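Long-range contacts in mambaquaretin-1 (Dendroaspis angusticeps, PDB 5M4V), which selectively antagonises the vasopressin type 2 receptor, as a green mamba venom peptide of the Kunitz fold: residues 2-7 with 40-45; 11-16 with 36-41. All coordinates share one frame; numbering follows the deposited sequence.

In the fold
Both contacts tie the chain leading up to strand 18-24 to the long loop running from strand 29-35 to helix 48-55, and they meet on that loop, where Gly40 and Asn41 belong to both. Interaction 1 (2-7 with 40-45) lies nearer the middle of the molecule, about 6 Å between its centre and that of the chain, and is partly buried: aromatic and aliphatic side chains pack beside an asparagine amide that bonds a backbone carbonyl. Interaction 2 (11-16 with 36-41) is a surface contact, about 12 Å out by the same measure. There, glycine backbone, a disulfide and an ordered water do the work, and apolar packing is slight.

Interaction 1. Residues 2-7 with 40-45; sequences PSFCNL and GNANRF
Phe4, on the 3-10 turn 3-6, meets the 40-45 loop first, setting its ring beside Ala42 and Phe45. With chi1 at 65°, CG stands between the backbone N and the carbonyl carbon, and the ring brings Phe4 CD1 to 3.8 Å from Ala42 CB. The same flank of the ring passes the Ala42 carbonyl, with Phe4 CD1 3.6 Å from Ala42 O. Farther along it, Phe4 CE1 lies 4.2 Å from Phe45 CZ; this carbon reaches the Phe4 ring at its edge, close to the ring plane, and the two aromatic side chains run obliquely to each other. The Phe4 carbonyl faces Asn43, its O 3.5 Å from Asn43 CB.

Cys5 turns its side chain from the loop into the disulfide with Cys55 of helix 48-55. The CA atoms come nearest here, Cys5 CA lying 5.3 Å from Asn43 CA.

Leu7 contributes both a side chain and an acceptor. Its CB lies 3.8 Å from Asn41 ND2 as the two side chains slide past each other in opposite directions, and CD1 comes up to Ala42. The Leu7 carbonyl receives Asn43 ND2 at 2.9 Å, with an N-H...O angle of 152°; the donor sits 22° off the carbonyl plane. With CG anti to the backbone N, the Asn43 amide extends to the 2-7 segment.

Asn41 OD1 accepts from the backbone N of Asn43 in an Asx turn, and its ND2 donates to Pro8 O. The chemistry is that of a buried amide used at both ends: Asn43 OD1 accepts from Tyr23 N, so one side chain bridges N-terminal segment and hairpin, as in BPTI. These partners should restrict amide rotation of both asparagines.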
ATOM      1  N   PRO A   2      -2.555  11.013   6.165  1.00 12.65           N
ATOM      2  CA  PRO A   2      -1.258  11.417   5.695  1.00 12.72           C
ATOM      3  C   PRO A   2      -1.221  11.516   4.170  1.00 13.48           C
ATOM      4  O   PRO A   2      -1.760  10.669   3.464  1.00 13.17           O
ATOM      5  CB  PRO A   2      -0.316  10.316   6.198  1.00 14.35           C
ATOM      6  CG  PRO A   2      -0.993   9.808   7.431  1.00 14.38           C
ATOM      7  CD  PRO A   2      -2.443   9.852   7.059  1.00 12.91           C
ATOM      8  N   SER A   3      -0.484  12.519   3.648  1.00 16.38           N
ATOM      9  CA  SER A   3      -0.480  12.717   2.201  1.00 17.58           C
ATOM     10  C   SER A   3       0.128  11.499   1.441  1.00 14.87           C
ATOM     11  O   SER A   3      -0.242  11.257   0.314  1.00 15.84           O
ATOM     12  CB  SER A   3       0.100  13.971   1.783  1.00 21.66           C
ATOM     13  OG  SER A   3       1.392  13.931   2.248  1.00 26.24           O
ATOM     14  N   PHE A   4       1.048  10.745   2.084  1.00 13.90           N
ATOM     15  CA  PHE A   4       1.653   9.623   1.384  1.00 14.26           C
ATOM     16  C   PHE A   4       0.653   8.490   1.122  1.00 12.20           C
ATOM     17  O   PHE A   4       0.903   7.653   0.229  1.00 12.96           O
ATOM     18  CB  PHE A   4       2.922   9.053   2.057  1.00 15.42           C
ATOM     19  CG  PHE A   4       2.711   8.420   3.401  1.00 12.49           C
ATOM     20  CD1 PHE A   4       2.330   7.116   3.505  1.00 13.72           C
ATOM     21  CD2 PHE A   4       3.036   9.061   4.538  1.00 17.10           C
ATOM     22  CE1 PHE A   4       2.184   6.562   4.757  1.00 17.00           C
ATOM     23  CE2 PHE A   4       2.893   8.542   5.721  1.00 20.60           C
ATOM     24  CZ  PHE A   4       2.448   7.303   5.898  1.00 18.24           C
ATOM     25  N   CYS A   5      -0.479   8.472   1.834  1.00 11.78           N
ATOM     26  CA  CYS A   5      -1.524   7.543   1.492  1.00 11.04           C
ATOM     27  C   CYS A   5      -2.002   7.692   0.054  1.00 11.96           C
ATOM     28  O   CYS A   5      -2.511   6.742  -0.535  1.00 12.82           O
ATOM     29  CB  CYS A   5      -2.702   7.764   2.427  1.00 11.75           C
ATOM     30  SG  CYS A   5      -2.367   7.419   4.187  1.00 12.09           S
ATOM     31  N   ASN A   6      -1.873   8.935  -0.472  1.00 12.36           N
ATOM     32  CA  ASN A   6      -2.334   9.236  -1.792  1.00 13.66           C
ATOM     33  C   ASN A   6      -1.326   8.942  -2.871  1.00 14.82           C
ATOM     34  O   ASN A   6      -1.634   9.119  -4.047  1.00 17.53           O
ATOM     35  CB  ASN A   6      -2.745  10.695  -1.862  1.00 16.57           C
ATOM     36  CG  ASN A   6      -3.864  11.016  -0.903  1.00 16.49           C
ATOM     37  OD1 ASN A   6      -4.784  10.217  -0.699  1.00 18.50           O
ATOM     38  ND2 ASN A   6      -3.769  12.164  -0.255  1.00 19.78           N
ATOM     39  N   LEU A   7      -0.147   8.443  -2.535  1.00 13.15           N
ATOM     40  CA  LEU A   7       0.794   8.002  -3.568  1.00 13.34           C
ATOM     41  C   LEU A   7       0.190   6.805  -4.266  1.00 12.76           C
ATOM     42  O   LEU A   7      -0.549   5.996  -3.727  1.00 13.24           O
ATOM     43  CB  LEU A   7       2.125   7.563  -2.921  1.00 13.96           C
ATOM     44  CG  LEU A   7       2.958   8.679  -2.305  1.00 15.70           C
ATOM     45  CD1 LEU A   7       4.086   8.073  -1.529  1.00 17.94           C
ATOM     46  CD2 LEU A   7       3.478   9.593  -3.435  1.00 20.15           C
ATOM     47  N   GLY A  40       9.690   0.252  -3.971  1.00 17.32           N
ATOM     48  CA  GLY A  40       8.365   0.681  -3.644  1.00 16.23           C
ATOM     49  C   GLY A  40       8.263   2.113  -3.116  1.00 16.75           C
ATOM     50  O   GLY A  40       9.257   2.815  -3.038  1.00 24.02           O
ATOM     51  N   ASN A  41       7.104   2.525  -2.736  1.00 13.22           N
ATOM     52  CA  ASN A  41       6.916   3.827  -2.096  1.00 13.61           C
ATOM     53  C   ASN A  41       6.220   3.597  -0.753  1.00 12.18           C
ATOM     54  O   ASN A  41       6.015   2.477  -0.316  1.00 13.13           O
ATOM     55  CB  ASN A  41       6.213   4.834  -3.000  1.00 13.93           C
ATOM     56  CG  ASN A  41       4.802   4.463  -3.352  1.00 13.44           C
ATOM     57  OD1 ASN A  41       4.110   3.791  -2.572  1.00 13.32           O
ATOM     58  ND2 ASN A  41       4.321   4.921  -4.490  1.00 14.67           N
ATOM     59  N   ALA A  42       5.878   4.714  -0.089  1.00 12.87           N
ATOM     60  CA  ALA A  42       5.382   4.631   1.313  1.00 12.30           C
ATOM     61  C   ALA A  42       3.948   4.202   1.408  1.00 11.37           C
ATOM     62  O   ALA A  42       3.500   3.889   2.539  1.00 12.20           O
ATOM     63  CB  ALA A  42       5.565   5.984   1.977  1.00 15.04           C
ATOM     64  N   ASN A  43       3.183   4.142   0.319  1.00 10.70           N
ATOM     65  CA  ASN A  43       1.815   3.631   0.390  1.00 10.03           C
ATOM     66  C   ASN A  43       1.840   2.088   0.282  1.00  9.88           C
ATOM     67  O   ASN A  43       1.433   1.485  -0.710  1.00 10.36           O
ATOM     68  CB  ASN A  43       0.971   4.251  -0.677  1.00 10.49           C
ATOM     69  CG  ASN A  43      -0.484   3.811  -0.609  1.00 10.52           C
ATOM     70  OD1 ASN A  43      -0.927   3.278   0.399  1.00 10.50           O
ATOM     71  ND2 ASN A  43      -1.209   4.025  -1.699  1.00 11.72           N
ATOM     72  N   ARG A  44       2.368   1.492   1.356  0.50 10.13           N
ATOM     73  CA  ARG A  44       2.587   0.071   1.370  0.50 10.51           C
ATOM     74  C   ARG A  44       2.650  -0.351   2.840  0.50 10.29           C
ATOM     75  O   ARG A  44       3.438   0.191   3.612  0.50 11.75           O
ATOM     76  CB  ARG A  44       3.887  -0.316   0.686  0.50 11.47           C
ATOM     77  CG  ARG A  44       4.189  -1.787   0.738  0.50 13.63           C
ATOM     78  CD  ARG A  44       5.392  -2.288   0.055  0.50 15.29           C
ATOM     79  NE  ARG A  44       6.595  -2.087   0.840  0.50 14.29           N
ATOM     80  CZ  ARG A  44       7.465  -1.131   0.560  0.50 14.22           C
ATOM     81  NH1 ARG A  44       7.204  -0.316  -0.439  0.50 15.83           N
ATOM     82  NH2 ARG A  44       8.633  -1.026   1.183  0.50 18.34           N
ATOM     83  N   PHE A  45       1.874  -1.374   3.180  1.00 10.07           N
ATOM     84  CA  PHE A  45       1.717  -1.812   4.553  1.00 10.87           C
ATOM     85  C   PHE A  45       1.736  -3.320   4.603  1.00 10.95           C
ATOM     86  O   PHE A  45       1.224  -4.006   3.725  1.00 11.94           O
ATOM     87  CB  PHE A  45       0.397  -1.294   5.138  1.00 11.05           C
ATOM     88  CG  PHE A  45       0.261   0.174   5.017  1.00 10.75           C
ATOM     89  CD1 PHE A  45       0.781   1.030   5.956  1.00 13.34           C
ATOM     90  CD2 PHE A  45      -0.309   0.765   3.896  1.00 10.92           C
ATOM     91  CE1 PHE A  45       0.718   2.385   5.841  1.00 14.27           C
ATOM     92  CE2 PHE A  45      -0.389   2.134   3.753  1.00 11.69           C
ATOM     93  CZ  PHE A  45       0.130   2.936   4.747  1.00 13.05           C
TER

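Interaction 2. Residues 11-16 with 36-41; sequences PGPCKA and GGCKGN
Cys14 and Cys38 are joined by the disulfide that links the two exposed loops of the Kunitz domain, with SG to SG at 2.1 Å and a chi3 of 97°. The sulfurs approach from unlike rotamers: Cys14 SG is anti to its carbonyl carbon, whereas Cys38 SG stands between its backbone N and carbonyl carbon (chi1 71°). Segment 11-16 corresponds to the protease-binding loop of inhibitory Kunitz domains, which this disulfide braces.

Two backbone hydrogen bonds grip Gly36 from either end. Its N donates to Pro11 O at 2.8 Å, in the carbonyl plane, and its O accepts from Ala16 N at 2.9 Å. Between them Gly36 CA packs directly on a carbonyl, making a CA-H...O contact with Cys14 O at 3.2 Å. Gly12 also faces the other loop, its CA 3.7 Å from Cys38 O.

One water joins the two loops. It donates to Pro11 O at 2.9 Å and accepts from Cys14 N and Cys38 N, so that Pro11 O serves both the water and Gly36 N.

Apolar contact is slight: the Pro13 ring rests beside the disulfide, Pro13 CD 3.8 Å from Cys38 SG. The Lys39 chain crosses that ring at about a right angle, its methylenes against CG and CD.

In the fold, segment 11-16 leads into strand 18-24 and segment 36-41 leaves its antiparallel partner 29-35, so the contact closes one end of the two-stranded sheet, while Tyr35 OH, at the end of that second strand, takes a hydrogen bond from Gly40 N.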
ATOM      1  N   PRO A  11       4.019  -1.743  -7.138  1.00 14.02           N
ATOM      2  CA  PRO A  11       4.582  -3.085  -6.967  1.00 14.29           C
ATOM      3  C   PRO A  11       6.067  -3.146  -7.179  1.00 14.78           C
ATOM      4  O   PRO A  11       6.745  -4.013  -6.607  1.00 15.23           O
ATOM      5  CB  PRO A  11       3.812  -3.951  -7.998  1.00 17.86           C
ATOM      6  CG  PRO A  11       2.557  -3.156  -8.336  1.00 21.76           C
ATOM      7  CD  PRO A  11       2.977  -1.678  -8.144  1.00 17.89           C
ATOM      8  N   GLY A  12       6.595  -2.252  -7.978  1.00 17.01           N
ATOM      9  CA  GLY A  12       7.920  -2.250  -8.359  1.00 18.60           C
ATOM     10  C   GLY A  12       8.229  -3.383  -9.449  1.00 15.42           C
ATOM     11  O   GLY A  12       7.371  -4.174  -9.803  1.00 20.13           O
ATOM     12  N   PRO A  13       9.446  -3.525  -9.824  1.00 20.71           N
ATOM     13  CA  PRO A  13       9.859  -4.411 -10.934  1.00 21.57           C
ATOM     14  C   PRO A  13      10.379  -5.766 -10.454  1.00 21.04           C
ATOM     15  O   PRO A  13      10.681  -6.628 -11.337  1.00 22.30           O
ATOM     16  CB  PRO A  13      10.940  -3.609 -11.617  1.00 24.33           C
ATOM     17  CG  PRO A  13      11.564  -2.894 -10.476  1.00 23.19           C
ATOM     18  CD  PRO A  13      10.489  -2.529  -9.407  1.00 17.52           C
ATOM     19  N   CYS A  14      10.723  -5.807  -9.154  1.00 19.68           N
ATOM     20  CA  CYS A  14      11.200  -7.035  -8.702  1.00 18.12           C
ATOM     21  C   CYS A  14      10.045  -8.083  -8.625  1.00 18.29           C
ATOM     22  O   CYS A  14       8.858  -7.681  -8.722  1.00 21.88           O
ATOM     23  CB  CYS A  14      12.000  -6.976  -7.427  1.00 17.51           C
ATOM     24  SG  CYS A  14      13.582  -6.049  -7.497  1.00 21.14           S
ATOM     25  N   LYS A  15      10.340  -9.354  -8.440  1.00 18.27           N
ATOM     26  CA  LYS A  15       9.336 -10.405  -8.512  1.00 20.49           C
ATOM     27  C   LYS A  15       9.347 -11.344  -7.378  1.00 23.29           C
ATOM     28  O   LYS A  15       9.106 -12.604  -7.493  1.00 23.99           O
ATOM     29  CB  LYS A  15       9.441 -11.132  -9.855  1.00 24.78           C
ATOM     30  CG  LYS A  15       9.241 -10.200 -10.995  1.00 25.26           C
ATOM     31  CD  LYS A  15       7.813  -9.758 -11.213  1.00 28.43           C
ATOM     32  CE  LYS A  15       7.737  -8.470 -12.019  1.00 33.35           C
ATOM     33  NZ  LYS A  15       6.322  -7.976 -12.266  1.00 45.00           N
ATOM     34  N   ALA A  16       9.605 -10.819  -6.202  1.00 19.80           N
ATOM     35  CA  ALA A  16       9.471 -11.580  -5.002  1.00 20.73           C
ATOM     36  C   ALA A  16       7.991 -11.613  -4.715  1.00 23.77           C
ATOM     37  O   ALA A  16       7.149 -10.921  -5.417  1.00 23.79           O
ATOM     38  CB  ALA A  16      10.248 -11.013  -3.904  1.00 21.33           C
ATOM     39  N   GLY A  36       6.713  -6.473  -5.192  1.00 13.32           N
ATOM     40  CA  GLY A  36       7.821  -7.307  -5.738  1.00 14.17           C
ATOM     41  C   GLY A  36       9.096  -7.284  -4.888  1.00 13.92           C
ATOM     42  O   GLY A  36       9.973  -8.093  -5.242  1.00 15.53           O
ATOM     43  N   GLY A  37       9.178  -6.412  -3.911  1.00 13.32           N
ATOM     44  CA  GLY A  37      10.290  -6.459  -2.954  1.00 14.52           C
ATOM     45  C   GLY A  37      11.294  -5.359  -3.091  1.00 15.20           C
ATOM     46  O   GLY A  37      12.137  -5.231  -2.214  1.00 18.62           O
ATOM     47  N   CYS A  38      11.261  -4.554  -4.157  1.00 15.21           N
ATOM     48  CA  CYS A  38      12.185  -3.442  -4.328  1.00 17.77           C
ATOM     49  C   CYS A  38      11.462  -2.229  -4.949  1.00 16.63           C
ATOM     50  O   CYS A  38      10.513  -2.317  -5.664  1.00 18.21           O
ATOM     51  CB  CYS A  38      13.377  -3.819  -5.208  1.00 20.32           C
ATOM     52  SG  CYS A  38      13.034  -4.052  -7.027  1.00 24.25           S
ATOM     53  N   LYS A  39      12.053  -1.080  -4.649  1.00 20.63           N
ATOM     54  CA  LYS A  39      11.673   0.207  -5.373  1.00 20.96           C
ATOM     55  C   LYS A  39      10.245   0.649  -5.074  1.00 20.17           C
ATOM     56  O   LYS A  39       9.674   1.358  -5.886  1.00 25.26           O
ATOM     57  CB  LYS A  39      11.920   0.179  -6.915  1.00 24.37           C
ATOM     58  CG  LYS A  39      13.392  -0.197  -7.225  1.00 30.29           C
ATOM     59  CD  LYS A  39      13.645  -0.082  -8.712  1.00 41.94           C
ATOM     60  CE  LYS A  39      14.199   1.303  -9.043  1.00 51.19           C
ATOM     61  NZ  LYS A  39      14.303   1.487 -10.516  1.00 51.30           N
ATOM     62  N   GLY A  40       9.690   0.252  -3.971  1.00 17.32           N
ATOM     63  CA  GLY A  40       8.365   0.681  -3.644  1.00 16.23           C
ATOM     64  C   GLY A  40       8.263   2.113  -3.116  1.00 16.75           C
ATOM     65  O   GLY A  40       9.257   2.815  -3.038  1.00 24.02           O
ATOM     66  N   ASN A  41       7.104   2.525  -2.736  1.00 13.22           N
ATOM     67  CA  ASN A  41       6.916   3.827  -2.096  1.00 13.61           C
ATOM     68  C   ASN A  41       6.220   3.597  -0.753  1.00 12.18           C
ATOM     69  O   ASN A  41       6.015   2.477  -0.316  1.00 13.13           O
ATOM     70  CB  ASN A  41       6.213   4.834  -3.000  1.00 13.93           C
ATOM     71  CG  ASN A  41       4.802   4.463  -3.352  1.00 13.44           C
ATOM     72  OD1 ASN A  41       4.110   3.791  -2.572  1.00 13.32           O
ATOM     73  ND2 ASN A  41       4.321   4.921  -4.490  1.00 14.67           N
TER
HETATM   74  O   HOH W   1       9.534  -4.624  -6.709  1.00 16.55           O